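Local structure of sterol regulatory element-binding protein cleavage-activating protein (Schizosaccharomyces pombe, 4YHC) at residues L54-L59 against L100-P105; F98-N101 against S106-L109; Y42-S47 against C63-L68. The protein escorts the transcription factor precursor sre1 and is required for its processing when sterol or oxygen is low. The protein carries 9 engineered substitutions. One frame throughout, in Å; residues are numbered along the deposited sequence.

All three interactions lie in two consecutive four-stranded antiparallel blades of the WD40 domain, predicted as WD 1 and WD 2. Interaction 3 spans the second and fourth strands of the first blade. Interaction 1 joins strand 54-58 to the loop after strand 96-101 of the next blade, and interaction 2 is the hairpin of strands 96-101 and 106-112. The segments of interactions 3 and 1 alternate along the chain, and interaction 3 closes before interaction 2 opens. The centres of interactions 1 and 3 are about 4 Å apart; that of interaction 2 lies about 11 Å from the former and 14 Å from the latter. Interactions 1 and 2 share Leu100 and Asn101, where seam and hairpin meet.

Interaction 1. Residues L54-L59 against L100-P105; sequences LVVWDL and LNVESP
Strand 54-58 and residues 100-105 come together without sharing backbone hydrogen bonds, Val56 CA lying 7.6 Å from Val102 CA. This is the seam between two consecutive blades of a WD40 beta-propeller: the third strand of the first blade meets the loop that connects the third and fourth strands of the second. The apolar part of the contact is a single pair of valines. CG1 of Val102 lies across the two branches of Val56, 3.8 Å from Val56 CG2 and 4.1 Å from Val56 CG1, with Val102 CB beside CG2 as well, and the two side chains cross at about a right angle. Val102 reaches its partner because CG1 lies beside its backbone N, opposite the carbonyl carbon. In Val56, by contrast, CG1 nearly eclipses the backbone N (chi1 1°), an unusual and probably strained conformation. Thr44 and Leu66 flank Val56 from its own blade, while Val89 backs Val102 from the other.

Beyond the valines, two carboxylates approach each other, with Asp58 OD2 4.5 Å from Glu103 OE2. Neighbouring groups probably offset their like charges: OD1 of Asp58 accepts from Gln61 N, and OE1 of Glu103 forms salt bridges with Lys43 and Lys65, their exact geometry uncertain in a poorly ordered side chain. The loop that presents Val102 and Glu103 is shaped by an Asx motif at Asn101. Asn101 OD1 takes a weak bond from Glu103 N at 3.1 Å and a straighter one from Ser104 N at 2.9 Å, its donor 51° above the carbonyl plane.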
ATOM      1  N   LEU A  54      13.237  -1.703 -15.004  1.00 22.31           N
ATOM      2  CA  LEU A  54      13.037  -1.970 -13.606  1.00 30.45           C
ATOM      3  C   LEU A  54      14.206  -1.486 -12.779  1.00 22.84           C
ATOM      4  O   LEU A  54      15.345  -1.808 -13.052  1.00 24.61           O
ATOM      5  CB  LEU A  54      12.924  -3.455 -13.436  1.00 22.83           C
ATOM      6  CG  LEU A  54      12.398  -4.225 -12.221  1.00 30.74           C
ATOM      7  CD1 LEU A  54      13.411  -5.033 -11.509  1.00 36.43           C
ATOM      8  CD2 LEU A  54      11.438  -3.562 -11.270  1.00 17.70           C
ATOM      9  N   VAL A  55      13.888  -0.843 -11.682  1.00 18.56           N
ATOM     10  CA  VAL A  55      14.875  -0.478 -10.684  1.00 26.12           C
ATOM     11  C   VAL A  55      14.366  -0.985  -9.326  1.00 21.48           C
ATOM     12  O   VAL A  55      13.194  -0.682  -8.904  1.00 17.89           O
ATOM     13  CB  VAL A  55      15.088   1.066 -10.625  1.00 23.67           C
ATOM     14  CG1 VAL A  55      16.067   1.419  -9.513  1.00 24.04           C
ATOM     15  CG2 VAL A  55      15.533   1.646 -11.995  1.00 19.31           C
ATOM     16  N   VAL A  56      15.188  -1.780  -8.662  1.00 20.51           N
ATOM     17  CA  VAL A  56      14.896  -2.127  -7.325  1.00 20.97           C
ATOM     18  C   VAL A  56      15.952  -1.517  -6.361  1.00 26.64           C
ATOM     19  O   VAL A  56      17.173  -1.560  -6.603  1.00 21.89           O
ATOM     20  CB  VAL A  56      14.397  -3.580  -7.087  1.00 29.70           C
ATOM     21  CG1 VAL A  56      14.305  -4.443  -8.340  1.00 22.09           C
ATOM     22  CG2 VAL A  56      14.829  -4.235  -5.806  1.00 27.28           C
ATOM     23  N   TRP A  57      15.404  -0.898  -5.312  1.00 20.27           N
ATOM     24  CA  TRP A  57      16.140   0.095  -4.497  1.00 24.22           C
ATOM     25  C   TRP A  57      15.952  -0.272  -3.059  1.00 21.63           C
ATOM     26  O   TRP A  57      14.842  -0.499  -2.639  1.00 21.30           O
ATOM     27  CB  TRP A  57      15.532   1.471  -4.827  1.00 20.74           C
ATOM     28  CG  TRP A  57      16.037   2.575  -3.981  1.00 22.24           C
ATOM     29  CD1 TRP A  57      15.408   3.161  -2.895  1.00 22.82           C
ATOM     30  CD2 TRP A  57      17.263   3.244  -4.160  1.00 22.12           C
ATOM     31  NE1 TRP A  57      16.197   4.175  -2.416  1.00 25.45           N
ATOM     32  CE2 TRP A  57      17.349   4.231  -3.169  1.00 25.89           C
ATOM     33  CE3 TRP A  57      18.303   3.120  -5.091  1.00 25.85           C
ATOM     34  CZ2 TRP A  57      18.433   5.082  -3.077  1.00 28.81           C
ATOM     35  CZ3 TRP A  57      19.406   3.955  -4.977  1.00 26.42           C
ATOM     36  CH2 TRP A  57      19.449   4.925  -3.988  1.00 29.34           C
ATOM     37  N   ASP A  58      17.054  -0.322  -2.297  1.00 25.61           N
ATOM     38  CA  ASP A  58      17.026  -0.535  -0.855  1.00 23.00           C
ATOM     39  C   ASP A  58      16.839   0.815  -0.141  1.00 18.32           C
ATOM     40  O   ASP A  58      17.678   1.692  -0.174  1.00 19.37           O
ATOM     41  CB  ASP A  58      18.319  -1.233  -0.343  1.00 24.05           C
ATOM     42  CG  ASP A  58      18.154  -1.694   1.072  1.00 38.00           C
ATOM     43  OD1 ASP A  58      18.030  -0.821   1.973  1.00 32.27           O
ATOM     44  OD2 ASP A  58      17.975  -2.923   1.305  1.00 43.84           O
ATOM     45  N   LEU A  59      15.717   0.986   0.489  1.00 18.62           N
ATOM     46  CA  LEU A  59      15.303   2.306   0.991  1.00 20.97           C
ATOM     47  C   LEU A  59      16.233   2.775   2.146  1.00 28.21           C
ATOM     48  O   LEU A  59      16.613   3.916   2.201  1.00 29.19           O
ATOM     49  CB  LEU A  59      13.907   2.152   1.554  1.00 19.67           C
ATOM     50  CG  LEU A  59      12.622   2.611   0.817  1.00 31.52           C
ATOM     51  CD1 LEU A  59      12.816   3.181  -0.532  1.00 33.53           C
ATOM     52  CD2 LEU A  59      11.527   1.578   0.805  1.00 21.08           C
ATOM     53  N   LEU A 100      13.325 -13.361  -9.103  1.00 20.71           N
ATOM     54  CA  LEU A 100      14.660 -12.853  -8.848  1.00 24.17           C
ATOM     55  C   LEU A 100      14.982 -12.631  -7.405  1.00 27.58           C
ATOM     56  O   LEU A 100      14.185 -12.087  -6.614  1.00 20.51           O
ATOM     57  CB  LEU A 100      14.903 -11.557  -9.572  1.00 24.21           C
ATOM     58  CG  LEU A 100      14.870 -11.623 -11.099  1.00 37.14           C
ATOM     59  CD1 LEU A 100      13.876 -10.574 -11.540  1.00 40.94           C
ATOM     60  CD2 LEU A 100      16.233 -11.398 -11.785  1.00 27.08           C
ATOM     61  N   ASN A 101      16.201 -12.961  -7.088  1.00 24.02           N
ATOM     62  CA  ASN A 101      16.747 -12.706  -5.794  1.00 25.85           C
ATOM     63  C   ASN A 101      17.274 -11.296  -5.882  1.00 28.71           C
ATOM     64  O   ASN A 101      18.102 -10.991  -6.764  1.00 29.95           O
ATOM     65  CB  ASN A 101      17.848 -13.720  -5.524  1.00 25.28           C
ATOM     66  CG  ASN A 101      18.392 -13.629  -4.124  1.00 36.92           C
ATOM     67  OD1 ASN A 101      18.521 -12.558  -3.541  1.00 32.65           O
ATOM     68  ND2 ASN A 101      18.680 -14.770  -3.561  1.00 41.24           N
ATOM     69  N   VAL A 102      16.802 -10.385  -5.017  1.00 28.50           N
ATOM     70  CA  VAL A 102      17.305  -9.000  -5.146  1.00 28.77           C
ATOM     71  C   VAL A 102      18.425  -8.716  -4.143  1.00 34.82           C
ATOM     72  O   VAL A 102      19.195  -7.807  -4.384  1.00 36.29           O
ATOM     73  CB  VAL A 102      16.226  -7.901  -5.096  1.00 32.08           C
ATOM     74  CG1 VAL A 102      15.392  -7.906  -6.377  1.00 32.75           C
ATOM     75  CG2 VAL A 102      15.329  -8.056  -3.900  1.00 27.41           C
ATOM     76  N   GLU A 103      18.534  -9.537  -3.095  1.00 33.49           N
ATOM     77  CA  GLU A 103      19.541  -9.381  -2.052  1.00 38.06           C
ATOM     78  C   GLU A 103      20.878  -9.828  -2.591  1.00 42.19           C
ATOM     79  O   GLU A 103      21.844  -9.105  -2.511  1.00 47.06           O
ATOM     80  CB  GLU A 103      19.123 -10.169  -0.779  1.00 70.45           C
ATOM     81  CG  GLU A 103      19.338  -9.431   0.553  1.00 79.25           C
ATOM     82  CD  GLU A 103      18.754  -8.005   0.539  1.00 87.48           C
ATOM     83  OE1 GLU A 103      17.502  -7.827   0.545  1.00 84.41           O
ATOM     84  OE2 GLU A 103      19.541  -7.037   0.475  1.00 93.29           O
ATOM     85  N   SER A 104      20.935 -10.993  -3.218  1.00 45.12           N
ATOM     86  CA  SER A 104      22.123 -11.379  -4.014  1.00 53.86           C
ATOM     87  C   SER A 104      21.721 -11.592  -5.471  1.00 49.06           C
ATOM     88  O   SER A 104      21.296 -12.710  -5.839  1.00 50.80           O
ATOM     89  CB  SER A 104      22.761 -12.672  -3.460  1.00 65.46           C
ATOM     90  OG  SER A 104      22.922 -12.609  -2.047  1.00 73.08           O
ATOM     91  N   PRO A 105      21.836 -10.542  -6.304  1.00 44.07           N
ATOM     92  CA  PRO A 105      21.050 -10.570  -7.533  1.00 41.91           C
ATOM     93  C   PRO A 105      21.269 -11.805  -8.416  1.00 41.45           C
ATOM     94  O   PRO A 105      22.393 -12.094  -8.824  1.00 41.57           O
ATOM     95  CB  PRO A 105      21.446  -9.297  -8.266  1.00 36.34           C
ATOM     96  CG  PRO A 105      22.551  -8.700  -7.526  1.00 44.26           C
ATOM     97  CD  PRO A 105      22.554  -9.281  -6.144  1.00 49.64           C
TER

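Interaction 2. Residues F98-N101 against S106-L109; sequences FILN and SLML. Engineered in segment 106-109: Ser106 (natural residue Cys).
The carbonyl oxygen of Ile99 is gripped by two consecutive backbone donors, Met108 N at 2.8 Å and, more weakly, Leu109 N at 3.3 Å. With both residues facing Ile99, strand 106-109 carries a classic beta bulge, and the register of the antiparallel hairpin slips by one residue between Ile99 and Leu100. Ile99 N donates to Leu109 O, completing the bulge; beyond it Leu100 and Leu107 form a non-hydrogen-bonded pair, and Asn101 and Ser106 a hydrogen-bonded one in which Asn101 N lies 2.8 Å from Ser106 O.

Side chains sort onto the two faces of the sheet. On one, Ile99 and Leu109 run next to each other in the same direction, with Ile99 CG1 3.9 Å from Leu109 CD2. On the other, Leu107 CD2 touches Phe98 CB (4.1 Å) and lies near Leu100 CG, and it also comes within 3.5 Å of Ile99 O. The chain of Met108 bends at both chi2 (-67°) and chi3 (-77°), which carries SD slantwise across the Asn101 side chain, 3.6 Å from Asn101 CB. Ser106, an engineered replacement of the natural cysteine, sets its OG 3.8 Å from Asn101 CB and bonds weakly to Ser104 O.

One carbonyl serves both displaced amides at the bulge, so the register of this outer edge of the WD 2 blade rests on the main chain, with apolar contacts and the Met108 sulfur beside it.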
ATOM      1  N   PHE A  98       9.092 -14.874 -13.650  1.00 17.64           N
ATOM      2  CA  PHE A  98      10.483 -14.841 -13.329  1.00 19.98           C
ATOM      3  C   PHE A  98      10.633 -14.473 -11.879  1.00 23.47           C
ATOM      4  O   PHE A  98      10.091 -13.474 -11.436  1.00 26.48           O
ATOM      5  CB  PHE A  98      11.143 -13.753 -14.173  1.00 19.71           C
ATOM      6  CG  PHE A  98      10.903 -13.825 -15.672  1.00 21.63           C
ATOM      7  CD1 PHE A  98       9.850 -13.181 -16.260  1.00 25.89           C
ATOM      8  CD2 PHE A  98      11.852 -14.407 -16.519  1.00 25.99           C
ATOM      9  CE1 PHE A  98       9.665 -13.151 -17.627  1.00 26.32           C
ATOM     10  CE2 PHE A  98      11.693 -14.369 -17.907  1.00 26.71           C
ATOM     11  CZ  PHE A  98      10.576 -13.759 -18.465  1.00 24.54           C
ATOM     12  N   ILE A  99      11.424 -15.213 -11.126  1.00 24.02           N
ATOM     13  CA  ILE A  99      11.639 -14.970  -9.705  1.00 26.12           C
ATOM     14  C   ILE A  99      13.094 -14.607  -9.520  1.00 27.07           C
ATOM     15  O   ILE A  99      13.990 -15.469  -9.777  1.00 24.43           O
ATOM     16  CB  ILE A  99      11.389 -16.212  -8.829  1.00 29.60           C
ATOM     17  CG1 ILE A  99       9.971 -16.763  -9.019  1.00 29.80           C
ATOM     18  CG2 ILE A  99      11.719 -15.916  -7.365  1.00 24.40           C
ATOM     19  CD1 ILE A  99       8.853 -15.800  -8.757  1.00 29.06           C
ATOM     20  N   LEU A 100      13.325 -13.361  -9.103  1.00 20.71           N
ATOM     21  CA  LEU A 100      14.660 -12.853  -8.848  1.00 24.17           C
ATOM     22  C   LEU A 100      14.982 -12.631  -7.405  1.00 27.58           C
ATOM     23  O   LEU A 100      14.185 -12.087  -6.614  1.00 20.51           O
ATOM     24  CB  LEU A 100      14.903 -11.557  -9.572  1.00 24.21           C
ATOM     25  CG  LEU A 100      14.870 -11.623 -11.099  1.00 37.14           C
ATOM     26  CD1 LEU A 100      13.876 -10.574 -11.540  1.00 40.94           C
ATOM     27  CD2 LEU A 100      16.233 -11.398 -11.785  1.00 27.08           C
ATOM     28  N   ASN A 101      16.201 -12.961  -7.088  1.00 24.02           N
ATOM     29  CA  ASN A 101      16.747 -12.706  -5.794  1.00 25.85           C
ATOM     30  C   ASN A 101      17.274 -11.296  -5.882  1.00 28.71           C
ATOM     31  O   ASN A 101      18.102 -10.991  -6.764  1.00 29.95           O
ATOM     32  CB  ASN A 101      17.848 -13.720  -5.524  1.00 25.28           C
ATOM     33  CG  ASN A 101      18.392 -13.629  -4.124  1.00 36.92           C
ATOM     34  OD1 ASN A 101      18.521 -12.558  -3.541  1.00 32.65           O
ATOM     35  ND2 ASN A 101      18.680 -14.770  -3.561  1.00 41.24           N
ATOM     36  N   SER A 106      20.189 -12.507  -8.701  1.00 34.83           N
ATOM     37  CA  SER A 106      20.179 -13.571  -9.698  1.00 36.13           C
ATOM     38  C   SER A 106      18.758 -14.028 -10.003  1.00 33.12           C
ATOM     39  O   SER A 106      17.830 -13.801  -9.199  1.00 28.84           O
ATOM     40  CB  SER A 106      20.933 -14.750  -9.179  1.00 40.07           C
ATOM     41  OG  SER A 106      20.359 -15.173  -7.996  1.00 46.49           O
ATOM     42  N   LEU A 107      18.627 -14.712 -11.136  1.00 28.89           N
ATOM     43  CA  LEU A 107      17.399 -15.306 -11.575  1.00 30.20           C
ATOM     44  C   LEU A 107      17.342 -16.642 -10.930  1.00 31.69           C
ATOM     45  O   LEU A 107      18.217 -17.461 -11.141  1.00 34.01           O
ATOM     46  CB  LEU A 107      17.404 -15.489 -13.076  1.00 32.54           C
ATOM     47  CG  LEU A 107      16.116 -15.384 -13.915  1.00 35.58           C
ATOM     48  CD1 LEU A 107      16.157 -16.407 -15.008  1.00 35.65           C
ATOM     49  CD2 LEU A 107      14.796 -15.429 -13.199  1.00 29.31           C
ATOM     50  N   MET A 108      16.330 -16.874 -10.130  1.00 27.99           N
ATOM     51  CA  MET A 108      16.228 -18.099  -9.375  1.00 32.79           C
ATOM     52  C   MET A 108      15.388 -19.073 -10.177  1.00 37.71           C
ATOM     53  O   MET A 108      15.556 -20.286 -10.096  1.00 33.22           O
ATOM     54  CB  MET A 108      15.504 -17.903  -8.035  1.00 28.59           C
ATOM     55  CG  MET A 108      15.977 -16.776  -7.159  1.00 40.61           C
ATOM     56  SD  MET A 108      17.638 -17.136  -6.590  1.00 70.88           S
ATOM     57  CE  MET A 108      17.277 -18.328  -5.314  1.00 60.63           C
ATOM     58  N   LEU A 109      14.428 -18.555 -10.917  1.00 30.27           N
ATOM     59  CA  LEU A 109      13.455 -19.446 -11.531  1.00 27.26           C
ATOM     60  C   LEU A 109      12.731 -18.722 -12.631  1.00 31.47           C
ATOM     61  O   LEU A 109      12.519 -17.481 -12.578  1.00 31.51           O
ATOM     62  CB  LEU A 109      12.497 -19.991 -10.459  1.00 28.58           C
ATOM     63  CG  LEU A 109      11.305 -20.837 -10.869  1.00 35.61           C
ATOM     64  CD1 LEU A 109      10.918 -21.758  -9.744  1.00 37.26           C
ATOM     65  CD2 LEU A 109      10.096 -19.993 -11.225  1.00 36.06           C
TER

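Interaction 3. Residues Y42-S47 against C63-L68; sequences YKTFAS and CTKLVL
Lys43 and Lys65 bring their ammonium groups together from opposite sides of strand 54-58, Lys43 NZ lying 3.3 Å from Lys65 NZ. Both are donors, so they share no bond; what probably balances the two charges is the poorly ordered Glu103 carboxylate of the next blade.

The two lysines get there by different conformations, and their side chains cross at about a right angle. Lys43 starts extended and then curls: CG is anti to the backbone N, and bends at chi3 (88°) and chi4 (82°) fold the tip back toward Lys65. Lys65 keeps its chain long through CG and CD and turns at its last bond (chi4 -132°), running past Val56 to reach Thr44. Along the way Lys65 CD packs 4.0 Å from Thr44 CG2, and Lys65 CE comes to 3.8 Å from Thr44 OG1. The methyl and the hydroxyl of Thr44 thus accompany successive parts of the lysine chain. The rotation of Thr44 is held from elsewhere, since OG1 is hydrogen-bonded to Gly86 O in the loop of the second blade.

A methionine in place of Lys65 would probably cost Glu103 a cationic partner and leave more of its charge to Lys43. Lys65 also makes a long, weak ion pair with Asp58, so its charge is likely to ease the closeness of two acids.

Lys65 and Leu66 both face Val56, a classic beta bulge that breaks the fourth strand of the blade. Strand 63-68 pairs with 54-58, and with 44-49 and 33-38 completes the four-stranded blade of a WD40 beta-propeller, with the two lysines reaching toward the adjoining blade at Glu103.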
ATOM      1  N   TYR A  42       8.598  -2.700   4.252  1.00 20.02           N
ATOM      2  CA  TYR A  42       9.125  -1.372   3.880  1.00 19.19           C
ATOM      3  C   TYR A  42      10.625  -1.340   3.644  1.00 25.53           C
ATOM      4  O   TYR A  42      11.237  -0.309   3.678  1.00 23.06           O
ATOM      5  CB  TYR A  42       8.662  -0.285   4.857  1.00 19.97           C
ATOM      6  CG  TYR A  42       7.160  -0.209   4.907  1.00 23.16           C
ATOM      7  CD1 TYR A  42       6.453   0.379   3.880  1.00 26.70           C
ATOM      8  CD2 TYR A  42       6.426  -0.799   5.956  1.00 30.79           C
ATOM      9  CE1 TYR A  42       5.068   0.442   3.904  1.00 25.11           C
ATOM     10  CE2 TYR A  42       5.029  -0.773   5.970  1.00 29.53           C
ATOM     11  CZ  TYR A  42       4.368  -0.154   4.953  1.00 29.14           C
ATOM     12  OH  TYR A  42       2.998  -0.126   4.935  1.00 28.62           O
ATOM     13  N   LYS A  43      11.230  -2.475   3.330  1.00 18.44           N
ATOM     14  CA  LYS A  43      12.655  -2.444   3.075  1.00 20.55           C
ATOM     15  C   LYS A  43      13.015  -2.135   1.636  1.00 19.10           C
ATOM     16  O   LYS A  43      14.039  -1.447   1.369  1.00 18.80           O
ATOM     17  CB  LYS A  43      13.268  -3.783   3.486  1.00 22.59           C
ATOM     18  CG  LYS A  43      14.733  -3.950   3.162  1.00 22.51           C
ATOM     19  CD  LYS A  43      15.227  -5.144   3.976  1.00 38.53           C
ATOM     20  CE  LYS A  43      15.030  -6.408   3.219  1.00 50.55           C
ATOM     21  NZ  LYS A  43      16.166  -6.492   2.312  1.00 55.55           N
ATOM     22  N   THR A  44      12.199  -2.622   0.703  1.00 18.22           N
ATOM     23  CA  THR A  44      12.594  -2.667  -0.692  1.00 20.52           C
ATOM     24  C   THR A  44      11.541  -1.999  -1.542  1.00 16.73           C
ATOM     25  O   THR A  44      10.358  -2.281  -1.401  1.00 18.50           O
ATOM     26  CB  THR A  44      12.809  -4.115  -1.175  1.00 23.89           C
ATOM     27  OG1 THR A  44      13.804  -4.782  -0.395  1.00 22.95           O
ATOM     28  CG2 THR A  44      13.324  -4.169  -2.652  1.00 17.82           C
ATOM     29  N   PHE A  45      12.007  -1.122  -2.421  1.00 18.64           N
ATOM     30  CA  PHE A  45      11.171  -0.315  -3.315  1.00 19.33           C
ATOM     31  C   PHE A  45      11.478  -0.739  -4.738  1.00 18.81           C
ATOM     32  O   PHE A  45      12.649  -0.993  -5.064  1.00 22.38           O
ATOM     33  CB  PHE A  45      11.580   1.160  -3.153  1.00 20.44           C
ATOM     34  CG  PHE A  45      10.761   2.134  -3.988  1.00 19.16           C
ATOM     35  CD1 PHE A  45       9.549   2.594  -3.530  1.00 17.53           C
ATOM     36  CD2 PHE A  45      11.230   2.579  -5.183  1.00 19.26           C
ATOM     37  CE1 PHE A  45       8.814   3.531  -4.259  1.00 26.56           C
ATOM     38  CE2 PHE A  45      10.518   3.478  -5.936  1.00 22.82           C
ATOM     39  CZ  PHE A  45       9.320   3.981  -5.468  1.00 16.72           C
ATOM     40  N   ALA A  46      10.448  -0.785  -5.584  1.00 20.77           N
ATOM     41  CA  ALA A  46      10.630  -1.025  -7.020  1.00 17.72           C
ATOM     42  C   ALA A  46       9.867  -0.020  -7.869  1.00 18.77           C
ATOM     43  O   ALA A  46       8.715   0.330  -7.542  1.00 17.73           O
ATOM     44  CB  ALA A  46      10.137  -2.412  -7.354  1.00 17.32           C
ATOM     45  N   SER A  47      10.450   0.366  -9.012  1.00 17.28           N
ATOM     46  CA  SER A  47       9.797   1.217  -9.960  1.00 20.39           C
ATOM     47  C   SER A  47       9.900   0.574 -11.364  1.00 24.54           C
ATOM     48  O   SER A  47      10.920  -0.029 -11.706  1.00 20.88           O
ATOM     49  CB  SER A  47      10.398   2.628  -9.971  1.00 20.36           C
ATOM     50  OG  SER A  47      11.802   2.642 -10.100  1.00 23.26           O
ATOM     51  N   CYS A  63      20.706   2.281  -1.740  1.00 28.43           N
ATOM     52  CA  CYS A  63      21.370   1.749  -2.922  1.00 28.86           C
ATOM     53  C   CYS A  63      20.529   0.843  -3.765  1.00 29.62           C
ATOM     54  O   CYS A  63      19.508   0.283  -3.329  1.00 27.73           O
ATOM     55  CB  CYS A  63      22.627   1.007  -2.539  1.00 28.54           C
ATOM     56  SG  CYS A  63      22.263  -0.310  -1.430  1.00 46.32           S
ATOM     57  N   THR A  64      21.008   0.723  -4.989  1.00 26.92           N
ATOM     58  CA  THR A  64      20.424  -0.068  -5.992  1.00 30.83           C
ATOM     59  C   THR A  64      20.688  -1.537  -5.730  1.00 31.85           C
ATOM     60  O   THR A  64      21.796  -1.922  -5.457  1.00 30.42           O
ATOM     61  CB  THR A  64      21.043   0.374  -7.333  1.00 35.56           C
ATOM     62  OG1 THR A  64      20.768   1.776  -7.522  1.00 45.25           O
ATOM     63  CG2 THR A  64      20.430  -0.289  -8.410  1.00 41.37           C
ATOM     64  N   LYS A  65      19.661  -2.355  -5.863  1.00 27.45           N
ATOM     65  CA  LYS A  65      19.799  -3.763  -5.749  1.00 27.69           C
ATOM     66  C   LYS A  65      19.784  -4.412  -7.134  1.00 36.49           C
ATOM     67  O   LYS A  65      20.470  -5.383  -7.362  1.00 33.96           O
ATOM     68  CB  LYS A  65      18.671  -4.348  -4.918  1.00 20.65           C
ATOM     69  CG  LYS A  65      18.615  -3.895  -3.474  1.00 29.51           C
ATOM     70  CD  LYS A  65      17.348  -4.494  -2.817  1.00 35.29           C
ATOM     71  CE  LYS A  65      17.474  -4.606  -1.307  1.00 53.06           C
ATOM     72  NZ  LYS A  65      17.049  -5.958  -0.866  1.00 66.47           N
ATOM     73  N   LEU A  66      18.982  -3.905  -8.058  1.00 35.02           N
ATOM     74  CA  LEU A  66      18.856  -4.549  -9.366  1.00 29.69           C
ATOM     75  C   LEU A  66      18.365  -3.457 -10.262  1.00 32.04           C
ATOM     76  O   LEU A  66      17.469  -2.693  -9.887  1.00 24.88           O
ATOM     77  CB  LEU A  66      17.785  -5.671  -9.281  1.00 28.22           C
ATOM     78  CG  LEU A  66      17.739  -6.894 -10.187  1.00 38.52           C
ATOM     79  CD1 LEU A  66      16.334  -7.467 -10.331  1.00 35.17           C
ATOM     80  CD2 LEU A  66      18.285  -6.548 -11.551  1.00 44.61           C
ATOM     81  N   VAL A  67      18.969  -3.342 -11.432  1.00 25.17           N
ATOM     82  CA  VAL A  67      18.551  -2.403 -12.396  1.00 29.91           C
ATOM     83  C   VAL A  67      18.466  -3.192 -13.669  1.00 35.25           C
ATOM     84  O   VAL A  67      19.444  -3.888 -14.024  1.00 32.82           O
ATOM     85  CB  VAL A  67      19.559  -1.279 -12.628  1.00 32.67           C
ATOM     86  CG1 VAL A  67      19.097  -0.423 -13.776  1.00 33.68           C
ATOM     87  CG2 VAL A  67      19.713  -0.407 -11.401  1.00 36.42           C
ATOM     88  N   LEU A  68      17.303  -3.159 -14.313  1.00 25.49           N
ATOM     89  CA  LEU A  68      17.168  -3.753 -15.667  1.00 28.36           C
ATOM     90  C   LEU A  68      16.623  -2.755 -16.627  1.00 31.39           C
ATOM     91  O   LEU A  68      15.536  -2.226 -16.440  1.00 29.10           O
ATOM     92  CB  LEU A  68      16.338  -5.036 -15.680  1.00 28.02           C
ATOM     93  CG  LEU A  68      16.916  -6.228 -14.887  1.00 37.52           C
ATOM     94  CD1 LEU A  68      15.920  -7.340 -14.702  1.00 36.12           C
ATOM     95  CD2 LEU A  68      18.209  -6.798 -15.509  1.00 37.85           C
TER